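Local coordinates for solute Binding Protein, BlMnBP1 in complex with mannotriose (Bifidobacterium, PDB 6FUV) that binds manno-oligosaccharides such as beta-mannotriose and probably hands them to the membrane components of an ABC transporter, at residues 189-194 against 200-205; 204-207 against 211-214; 266-271 against 351-356. All coordinates share one frame; numbering follows the deposited sequence.

Following the chain from the N terminus, contact 1 comes first: residues 189-194 turn into helix 193-196, and the chain folds back so that helix 201-205 packs against the turn. Contact 2 takes over along helix 201-205, sharing Gln-204 and Ile-205 with contact 1, and closes a short loop onto residues 211-214. The two overlap end to end and join at a probable backbone hydrogen bond from Met-206 N to Phe-201 O (2.9 Å). Contact 3 follows in series without nesting, tying 266-271 to the loop before strand 361-364. Contacts 1 and 3 touch the same mannose unit, and Tyr-190 OH packs beside Leu-266 N (3.1 Å). Contacts 2 and 3 do not touch.

Contact 1: residues 189-194 against 200-205; sequences QYIGGN and KFMNQI. With BMA (beta-D-mannopyranose), chain B.
Behind one wall of the mannotriose pocket, the turn at 191-192, which leads into helix 193-196, is packed against by Phe-201 and Met-202 of helix 201-205. The Met-202 side chain starts with CG anti to the backbone N (chi1 -176°) and then bends at chi2 and chi3. This brings its methyl end, CE, to 3.5 Å from Gly-192 CA. CE also meets Ile-191 CG1 at 3.9 Å, the two side chains crossing at about a right angle. Met-202 CE leaves no room for a side chain at Gly-192: a CB there would clash with it. Next to the same turn, Phe-201 CE2 comes within 3.7 Å of Ile-191 O, and Phe-201 CD2 is 4.0 Å from Gly-192 CA. The Ile-191 oxygen and the Gly-192 CA both meet the ring obliquely. Pro-224 of helix 223-236 touches both Ile-191 and Phe-201; the contact is buried. On the sugar side, Gln-189 NE2 donates a hydrogen bond to O2 of mannose B (3.2 Å, N-H...O angle 155°). Its OE1 is hydrogen-bonded to Ser-134 OG, which helps fix the rotation of the amide. Gly-192 is thus the N-cap of helix 193-196, packed on helix 201-205, while Gln-189 belongs to the sugar site of the solute-binding protein fold.

Contact 2: residues 204-207 against 211-214; sequences QIMP and TPFA
Apolar packing carries this contact, and Met-206 supplies one whole side of it. Its CG meets Pro-212 CB at 4.1 Å. Its CE reaches CZ of Phe-213, also at 4.1 Å. The methionine has CG anti to its own carbonyl carbon (chi1 -79°) and stays extended through chi2. The bend at chi3 (58°) then turns the methyl group to the far end of the phenylalanine ring. The approach to that ring is oblique, and Met-206 crosses both partners at about a right angle. One methionine side chain thus touches both a proline ring and an aromatic ring.

Backbone hydrogen bonding shapes the second segment. Residues 211-214 form a type I beta turn, with Ala-214 N bonded to Thr-211 O at 3.1 Å. Pro-212 and Phe-213 are the two central residues of this turn, so both are presented to Met-206 together.

Hydrogen bonds and one ring contact tie the two sides to other parts of the chain. Met-206 O accepts a hydrogen bond from Trp-420 NE1, and Phe-213 N donates one to Asp-417 OD1. The Phe-213 ring also meets Trp-416 edge-to-face.

The contact therefore lies between several helices: helix 409-426 backs both segments, Phe-376 of helix 375-383 touches Met-206, and Pro-224 and Tyr-228 of helix 223-236 touch Phe-213.

Contact 3: residues 266-271 against 351-356; sequences LGAWAV and PDTYEH. With BMA (beta-D-mannopyranose), chain C; BMA (beta-D-mannopyranose), chain B.
Ala-268 and Val-271 pack against Thr-353 and Tyr-354 behind the sugar site of this periplasmic-binding-protein fold. The first segment makes a type I beta turn, Gly-267 to Ala-270, that leads into helix 270-275.

The tight part is small and mostly methyl groups. Thr-353 turns its methyl group inward, with CG2 anti to the backbone N. That methyl lies 3.9 Å from Val-271 CG2, and the two side chains slide past each other in opposite directions. Thr-353 CG2 also faces Ala-268 O at 4.0 Å. Ala-268 CB sits 3.6 Å from Tyr-354 OH and approaches the ring obliquely. The phenol oxygen has its polar partner elsewhere, in a hydrogen bond with Thr-133 OG1. Tyr-286 of strand 284-288 touches Ala-268, Val-271 and Thr-353, so strand 284-288 lies against this packing.

The outer side is looser. Asp-352 and Glu-355 are exposed, and their chains lie well away from the first segment. The 3-10 turn at 352-353 is spanned by weak backbone bonds, Tyr-354 N to Pro-351 O and Glu-355 N to Asp-352 O.

Trp-269 points away from this packing, toward the ligand. Its CG sits between the backbone N and the carbonyl carbon (chi1 61°), which turns the indole over mannose C. Ala-270 CB and Gly-267 O lie against the other face. A leucine here lacks the flat indole, and mannose C would probably be left without the aromatic face it rests on. C5 of mannose C lies over that face, 3.7 Å from Trp-269 CD2, while Trp-269 NE1 stands 3.2 Å from O2 of mannose B.

Contact 1: residues 189-194 against 200-205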
loop_
_atom_site.group_PDB
_atom_site.type_symbol
_atom_site.label_atom_id
_atom_site.label_comp_id
_atom_site.label_asym_id
_atom_site.label_seq_id
_atom_site.Cartn_x
_atom_site.Cartn_y
_atom_site.Cartn_z
ATOM N N GLN A 189 -3.819 6.305 2.753
ATOM C CA GLN A 189 -4.055 5.718 1.443
ATOM C C GLN A 189 -5.460 5.986 0.942
ATOM O O GLN A 189 -5.726 5.805 -0.240
ATOM C CB GLN A 189 -3.779 4.195 1.516
ATOM C CG GLN A 189 -2.410 3.850 1.903
ATOM C CD GLN A 189 -2.114 2.396 1.941
ATOM O OE1 GLN A 189 -2.931 1.557 1.611
ATOM N NE2 GLN A 189 -0.896 2.086 2.297
ATOM N N TYR A 190 -6.336 6.448 1.798
ATOM C CA TYR A 190 -7.742 6.582 1.506
ATOM C C TYR A 190 -8.135 8.016 1.158
ATOM O O TYR A 190 -9.261 8.247 0.674
ATOM C CB TYR A 190 -8.551 6.101 2.712
ATOM C CG TYR A 190 -8.329 4.681 3.084
ATOM C CD1 TYR A 190 -7.319 4.347 3.930
ATOM C CD2 TYR A 190 -9.116 3.659 2.582
ATOM C CE1 TYR A 190 -7.080 3.034 4.298
ATOM C CE2 TYR A 190 -8.889 2.346 2.912
ATOM C CZ TYR A 190 -7.875 2.030 3.801
ATOM O OH TYR A 190 -7.638 0.743 4.142
ATOM N N ILE A 191 -7.208 8.980 1.277
ATOM C CA ILE A 191 -7.655 10.382 1.296
ATOM C C ILE A 191 -7.782 11.029 -0.077
ATOM O O ILE A 191 -8.237 12.165 -0.169
ATOM C CB ILE A 191 -6.724 11.245 2.179
ATOM C CG1 ILE A 191 -5.318 11.317 1.587
ATOM C CG2 ILE A 191 -6.705 10.662 3.561
ATOM C CD1 ILE A 191 -4.467 12.423 2.148
ATOM N N GLY A 192 -7.315 10.391 -1.123
ATOM C CA GLY A 192 -7.384 10.946 -2.454
ATOM C C GLY A 192 -8.595 10.437 -3.237
ATOM O O GLY A 192 -9.740 10.815 -2.981
ATOM N N GLY A 193 -8.346 9.549 -4.178
ATOM C CA GLY A 193 -9.418 9.020 -4.980
ATOM C C GLY A 193 -10.547 8.422 -4.174
ATOM O O GLY A 193 -11.704 8.639 -4.499
ATOM N N ASN A 194 -10.222 7.616 -3.168
ATOM C CA ASN A 194 -11.278 6.991 -2.381
ATOM C C ASN A 194 -12.224 8.046 -1.807
ATOM O O ASN A 194 -13.454 7.881 -1.838
ATOM C CB ASN A 194 -10.673 6.169 -1.251
ATOM C CG ASN A 194 -10.001 4.916 -1.717
ATOM O OD1 ASN A 194 -8.946 4.934 -2.329
ATOM N ND2 ASN A 194 -10.572 3.794 -1.337
ATOM N N LYS A 200 -7.318 13.755 -9.761
ATOM C CA LYS A 200 -6.422 14.901 -9.688
ATOM C C LYS A 200 -6.234 15.461 -8.277
ATOM O O LYS A 200 -5.438 16.411 -8.105
ATOM C CB LYS A 200 -6.937 16.037 -10.546
ATOM C CG LYS A 200 -6.987 15.717 -12.028
ATOM C CD LYS A 200 -7.255 16.963 -12.841
ATOM C CE LYS A 200 -8.042 16.606 -14.083
ATOM N NZ LYS A 200 -7.173 15.878 -15.000
ATOM N N PHE A 201 -6.936 14.909 -7.268
ATOM C CA PHE A 201 -6.842 15.475 -5.920
ATOM C C PHE A 201 -5.449 15.344 -5.315
ATOM O O PHE A 201 -4.914 16.317 -4.792
ATOM C CB PHE A 201 -7.854 14.832 -4.996
ATOM C CG PHE A 201 -7.936 15.494 -3.687
ATOM C CD1 PHE A 201 -8.557 16.721 -3.546
ATOM C CD2 PHE A 201 -7.351 14.936 -2.598
ATOM C CE1 PHE A 201 -8.615 17.346 -2.326
ATOM C CE2 PHE A 201 -7.432 15.554 -1.380
ATOM C CZ PHE A 201 -8.040 16.762 -1.244
ATOM N N MET A 202 -4.826 14.176 -5.415
ATOM C CA MET A 202 -3.587 13.948 -4.680
ATOM C C MET A 202 -2.456 14.837 -5.203
ATOM O O MET A 202 -1.851 15.608 -4.453
ATOM C CB MET A 202 -3.211 12.472 -4.754
ATOM C CG MET A 202 -1.979 12.061 -3.949
ATOM S SD MET A 202 -2.166 11.797 -2.164
ATOM C CE MET A 202 -3.948 11.496 -2.007
ATOM N N ASN A 203 -2.169 14.757 -6.492
ATOM C CA ASN A 203 -0.975 15.359 -7.057
ATOM C C ASN A 203 -1.215 16.723 -7.701
ATOM O O ASN A 203 -0.242 17.425 -7.999
ATOM C CB ASN A 203 -0.365 14.395 -8.076
ATOM C CG ASN A 203 0.188 13.106 -7.427
ATOM O OD1 ASN A 203 0.795 13.142 -6.338
ATOM N ND2 ASN A 203 -0.046 11.972 -8.073
ATOM N N GLN A 204 -2.468 17.154 -7.852
ATOM C CA GLN A 204 -2.750 18.421 -8.513
ATOM C C GLN A 204 -3.549 19.398 -7.678
ATOM O O GLN A 204 -3.342 20.566 -7.821
ATOM C CB GLN A 204 -3.500 18.184 -9.818
ATOM C CG GLN A 204 -2.731 17.355 -10.857
ATOM C CD GLN A 204 -3.428 17.328 -12.198
ATOM O OE1 GLN A 204 -4.224 18.198 -12.513
ATOM N NE2 GLN A 204 -3.108 16.345 -12.998
ATOM N N ILE A 205 -4.414 18.946 -6.788
ATOM C CA ILE A 205 -5.172 19.839 -5.938
ATOM C C ILE A 205 -4.446 20.077 -4.625
ATOM O O ILE A 205 -4.278 21.221 -4.202
ATOM C CB ILE A 205 -6.587 19.281 -5.693
ATOM C CG1 ILE A 205 -7.335 19.138 -7.004
ATOM C CG2 ILE A 205 -7.291 20.195 -4.714
ATOM C CD1 ILE A 205 -8.798 18.924 -6.864
HETATM C C1 BMA B . 1.971 -1.746 1.555
HETATM C C2 BMA B . 0.796 -1.513 0.623
HETATM C C3 BMA B . 1.162 -0.541 -0.514
HETATM C C4 BMA B . 1.858 0.709 0.115
HETATM C C5 BMA B . 3.012 0.276 0.986
HETATM C C6 BMA B . 3.762 1.450 1.599
HETATM O O2 BMA B . -0.268 -0.927 1.405
HETATM O O3 BMA B . 0.051 -0.142 -1.352
HETATM O O4 BMA B . 2.344 1.551 -0.869
HETATM O O5 BMA B . 2.494 -0.526 2.031
HETATM O O6 BMA B . 2.924 2.083 2.535
#

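Contact 2: residues 204-207 against 211-214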
loop_
_atom_site.group_PDB
_atom_site.type_symbol
_atom_site.label_atom_id
_atom_site.label_comp_id
_atom_site.label_asym_id
_atom_site.label_seq_id
_atom_site.Cartn_x
_atom_site.Cartn_y
_atom_site.Cartn_z
ATOM N N GLN A 204 -2.468 17.154 -7.852
ATOM C CA GLN A 204 -2.750 18.421 -8.513
ATOM C C GLN A 204 -3.549 19.398 -7.678
ATOM O O GLN A 204 -3.342 20.566 -7.821
ATOM C CB GLN A 204 -3.500 18.184 -9.818
ATOM C CG GLN A 204 -2.731 17.355 -10.857
ATOM C CD GLN A 204 -3.428 17.328 -12.198
ATOM O OE1 GLN A 204 -4.224 18.198 -12.513
ATOM N NE2 GLN A 204 -3.108 16.345 -12.998
ATOM N N ILE A 205 -4.414 18.946 -6.788
ATOM C CA ILE A 205 -5.172 19.839 -5.938
ATOM C C ILE A 205 -4.446 20.077 -4.625
ATOM O O ILE A 205 -4.278 21.221 -4.202
ATOM C CB ILE A 205 -6.587 19.281 -5.693
ATOM C CG1 ILE A 205 -7.335 19.138 -7.004
ATOM C CG2 ILE A 205 -7.291 20.195 -4.714
ATOM C CD1 ILE A 205 -8.798 18.924 -6.864
ATOM N N MET A 206 -4.070 19.006 -3.928
ATOM C CA MET A 206 -3.425 19.136 -2.620
ATOM C C MET A 206 -2.205 20.046 -2.626
ATOM O O MET A 206 -2.092 20.893 -1.728
ATOM C CB MET A 206 -3.065 17.738 -2.106
ATOM C CG MET A 206 -4.230 16.970 -1.511
ATOM S SD MET A 206 -3.774 15.542 -0.557
ATOM C CE MET A 206 -2.717 16.220 0.698
ATOM N N PRO A 207 -1.279 19.968 -3.585
ATOM C CA PRO A 207 -0.157 20.920 -3.582
ATOM C C PRO A 207 -0.564 22.362 -3.899
ATOM O O PRO A 207 0.271 23.260 -3.836
ATOM C CB PRO A 207 0.780 20.328 -4.634
ATOM C CG PRO A 207 -0.162 19.643 -5.612
ATOM C CD PRO A 207 -1.244 19.051 -4.739
ATOM N N THR A 211 -5.757 23.974 2.773
ATOM C CA THR A 211 -6.541 23.347 3.796
ATOM C C THR A 211 -7.165 22.056 3.294
ATOM O O THR A 211 -8.376 21.856 3.490
ATOM C CB THR A 211 -7.669 24.282 4.262
ATOM O OG1 THR A 211 -8.566 24.577 3.183
ATOM C CG2 THR A 211 -7.096 25.548 4.807
ATOM N N PRO A 212 -6.383 21.161 2.674
ATOM C CA PRO A 212 -6.961 19.913 2.167
ATOM C C PRO A 212 -7.574 19.042 3.234
ATOM O O PRO A 212 -8.305 18.090 2.879
ATOM C CB PRO A 212 -5.777 19.224 1.492
ATOM C CG PRO A 212 -4.592 19.776 2.207
ATOM C CD PRO A 212 -4.936 21.227 2.488
ATOM N N PHE A 213 -7.294 19.302 4.518
ATOM C CA PHE A 213 -7.768 18.430 5.583
ATOM C C PHE A 213 -9.004 18.987 6.274
ATOM O O PHE A 213 -9.569 18.316 7.137
ATOM C CB PHE A 213 -6.658 18.165 6.615
ATOM C CG PHE A 213 -5.429 17.553 6.014
ATOM C CD1 PHE A 213 -5.412 16.221 5.616
ATOM C CD2 PHE A 213 -4.328 18.317 5.802
ATOM C CE1 PHE A 213 -4.367 15.700 4.958
ATOM C CE2 PHE A 213 -3.195 17.760 5.208
ATOM C CZ PHE A 213 -3.223 16.435 4.800
ATOM N N ALA A 214 -9.459 20.175 5.893
ATOM C CA ALA A 214 -10.666 20.722 6.483
ATOM C C ALA A 214 -11.915 19.959 6.016
ATOM O O ALA A 214 -11.973 19.392 4.922
ATOM C CB ALA A 214 -10.781 22.201 6.127
#

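Contact 3: residues 266-271 against 351-356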
loop_
_atom_site.group_PDB
_atom_site.type_symbol
_atom_site.label_atom_id
_atom_site.label_comp_id
_atom_site.label_asym_id
_atom_site.label_seq_id
_atom_site.Cartn_x
_atom_site.Cartn_y
_atom_site.Cartn_z
ATOM N N LEU A 266 -7.356 -1.736 5.937
ATOM C CA LEU A 266 -6.147 -2.223 5.287
ATOM C C LEU A 266 -6.392 -2.398 3.790
ATOM O O LEU A 266 -7.532 -2.492 3.342
ATOM C CB LEU A 266 -5.716 -3.566 5.888
ATOM C CG LEU A 266 -5.334 -3.587 7.369
ATOM C CD1 LEU A 266 -5.365 -4.999 8.020
ATOM C CD2 LEU A 266 -3.958 -3.002 7.478
ATOM N N GLY A 267 -5.292 -2.503 3.023
ATOM C CA GLY A 267 -5.385 -2.746 1.598
ATOM C C GLY A 267 -5.721 -4.193 1.257
ATOM O O GLY A 267 -5.741 -5.074 2.131
ATOM N N ALA A 268 -5.969 -4.413 -0.045
ATOM C CA ALA A 268 -6.392 -5.727 -0.509
ATOM C C ALA A 268 -5.315 -6.763 -0.283
ATOM O O ALA A 268 -5.627 -7.954 -0.213
ATOM C CB ALA A 268 -6.722 -5.657 -1.976
ATOM N N TRP A 269 -4.048 -6.340 -0.207
ATOM C CA TRP A 269 -2.957 -7.276 0.016
ATOM C C TRP A 269 -3.162 -8.023 1.310
ATOM O O TRP A 269 -2.696 -9.138 1.445
ATOM C CB TRP A 269 -1.635 -6.509 0.034
ATOM C CG TRP A 269 -1.610 -5.519 1.130
ATOM C CD1 TRP A 269 -1.970 -4.218 1.060
ATOM C CD2 TRP A 269 -1.276 -5.768 2.498
ATOM N NE1 TRP A 269 -1.833 -3.613 2.290
ATOM C CE2 TRP A 269 -1.426 -4.548 3.201
ATOM C CE3 TRP A 269 -0.841 -6.895 3.201
ATOM C CZ2 TRP A 269 -1.145 -4.416 4.576
ATOM C CZ3 TRP A 269 -0.593 -6.765 4.551
ATOM C CH2 TRP A 269 -0.762 -5.548 5.228
ATOM N N ALA A 270 -3.863 -7.441 2.262
ATOM C CA ALA A 270 -4.070 -8.075 3.554
ATOM C C ALA A 270 -5.115 -9.186 3.560
ATOM O O ALA A 270 -5.137 -9.991 4.504
ATOM C CB ALA A 270 -4.498 -7.046 4.587
ATOM N N VAL A 271 -5.947 -9.302 2.533
ATOM C CA VAL A 271 -7.080 -10.222 2.631
ATOM C C VAL A 271 -6.584 -11.663 2.578
ATOM O O VAL A 271 -6.889 -12.445 3.483
ATOM C CB VAL A 271 -8.123 -9.934 1.543
ATOM C CG1 VAL A 271 -9.311 -10.921 1.640
ATOM C CG2 VAL A 271 -8.645 -8.488 1.650
ATOM N N PRO A 351 -8.286 -10.882 -8.926
ATOM C CA PRO A 351 -8.637 -12.015 -8.062
ATOM C C PRO A 351 -10.027 -11.838 -7.484
ATOM O O PRO A 351 -10.628 -10.772 -7.547
ATOM C CB PRO A 351 -7.560 -11.979 -6.965
ATOM C CG PRO A 351 -7.201 -10.526 -6.892
ATOM C CD PRO A 351 -7.280 -10.002 -8.314
ATOM N N ASP A 352 -10.532 -12.913 -6.883
ATOM C CA ASP A 352 -11.818 -12.858 -6.204
ATOM C C ASP A 352 -11.820 -11.881 -5.047
ATOM O O ASP A 352 -12.873 -11.646 -4.455
ATOM C CB ASP A 352 -12.197 -14.257 -5.700
ATOM C CG ASP A 352 -11.318 -14.727 -4.580
ATOM O OD1 ASP A 352 -10.076 -14.590 -4.682
ATOM O OD2 ASP A 352 -11.871 -15.213 -3.560
ATOM N N THR A 353 -10.664 -11.304 -4.712
ATOM C CA THR A 353 -10.577 -10.333 -3.639
ATOM C C THR A 353 -11.508 -9.162 -3.865
ATOM O O THR A 353 -11.850 -8.482 -2.908
ATOM C CB THR A 353 -9.127 -9.798 -3.526
ATOM O OG1 THR A 353 -8.197 -10.879 -3.682
ATOM C CG2 THR A 353 -8.919 -9.094 -2.242
ATOM N N TYR A 354 -11.910 -8.886 -5.106
ATOM C CA TYR A 354 -12.689 -7.693 -5.415
ATOM C C TYR A 354 -14.158 -8.001 -5.679
ATOM O O TYR A 354 -14.822 -7.300 -6.422
ATOM C CB TYR A 354 -12.073 -6.973 -6.620
ATOM C CG TYR A 354 -10.835 -6.215 -6.272
ATOM C CD1 TYR A 354 -9.609 -6.842 -6.245
ATOM C CD2 TYR A 354 -10.892 -4.853 -5.929
ATOM C CE1 TYR A 354 -8.470 -6.147 -5.863
ATOM C CE2 TYR A 354 -9.756 -4.171 -5.611
ATOM C CZ TYR A 354 -8.544 -4.828 -5.559
ATOM O OH TYR A 354 -7.387 -4.111 -5.148
ATOM N N GLU A 355 -14.703 -9.027 -5.077
ATOM C CA GLU A 355 -16.069 -9.402 -5.446
ATOM C C GLU A 355 -17.136 -8.489 -4.846
ATOM O O GLU A 355 -18.293 -8.549 -5.267
ATOM C CB GLU A 355 -16.354 -10.849 -5.045
ATOM C CG GLU A 355 -16.889 -11.049 -3.661
ATOM C CD GLU A 355 -17.092 -12.554 -3.349
ATOM O OE1 GLU A 355 -17.097 -13.360 -4.319
ATOM O OE2 GLU A 355 -17.247 -12.911 -2.147
ATOM N N HIS A 356 -16.784 -7.607 -3.916
ATOM C CA HIS A 356 -17.701 -6.569 -3.459
ATOM C C HIS A 356 -17.434 -5.217 -4.109
ATOM O O HIS A 356 -17.929 -4.208 -3.638
ATOM C CB HIS A 356 -17.615 -6.443 -1.949
ATOM C CG HIS A 356 -17.936 -7.696 -1.230
ATOM N ND1 HIS A 356 -19.172 -8.284 -1.296
ATOM C CD2 HIS A 356 -17.187 -8.470 -0.424
ATOM C CE1 HIS A 356 -19.176 -9.378 -0.561
ATOM N NE2 HIS A 356 -17.988 -9.502 -0.006
HETATM C C1 BMA C . 3.191 -5.139 5.418
HETATM C C2 BMA C . 3.651 -3.663 5.553
HETATM C C3 BMA C . 2.793 -2.812 4.731
HETATM C C4 BMA C . 2.609 -3.325 3.284
HETATM C C5 BMA C . 2.237 -4.805 3.258
HETATM C C6 BMA C . 2.334 -5.405 1.855
HETATM O O2 BMA C . 4.951 -3.493 5.062
HETATM O O3 BMA C . 3.327 -1.502 4.757
HETATM O O4 BMA C . 1.541 -2.552 2.656
HETATM O O5 BMA C . 3.204 -5.530 4.097
HETATM O O6 BMA C . 3.673 -5.152 1.324
HETATM C C1 BMA B . 1.971 -1.746 1.555
HETATM C C2 BMA B . 0.796 -1.513 0.623
HETATM C C3 BMA B . 1.162 -0.541 -0.514
HETATM C C4 BMA B . 1.858 0.709 0.115
HETATM C C5 BMA B . 3.012 0.276 0.986
HETATM C C6 BMA B . 3.762 1.450 1.599
HETATM O O2 BMA B . -0.268 -0.927 1.405
HETATM O O3 BMA B . 0.051 -0.142 -1.352
HETATM O O4 BMA B . 2.344 1.551 -0.869
HETATM O O5 BMA B . 2.494 -0.526 2.031
HETATM O O6 BMA B . 2.924 2.083 2.535
#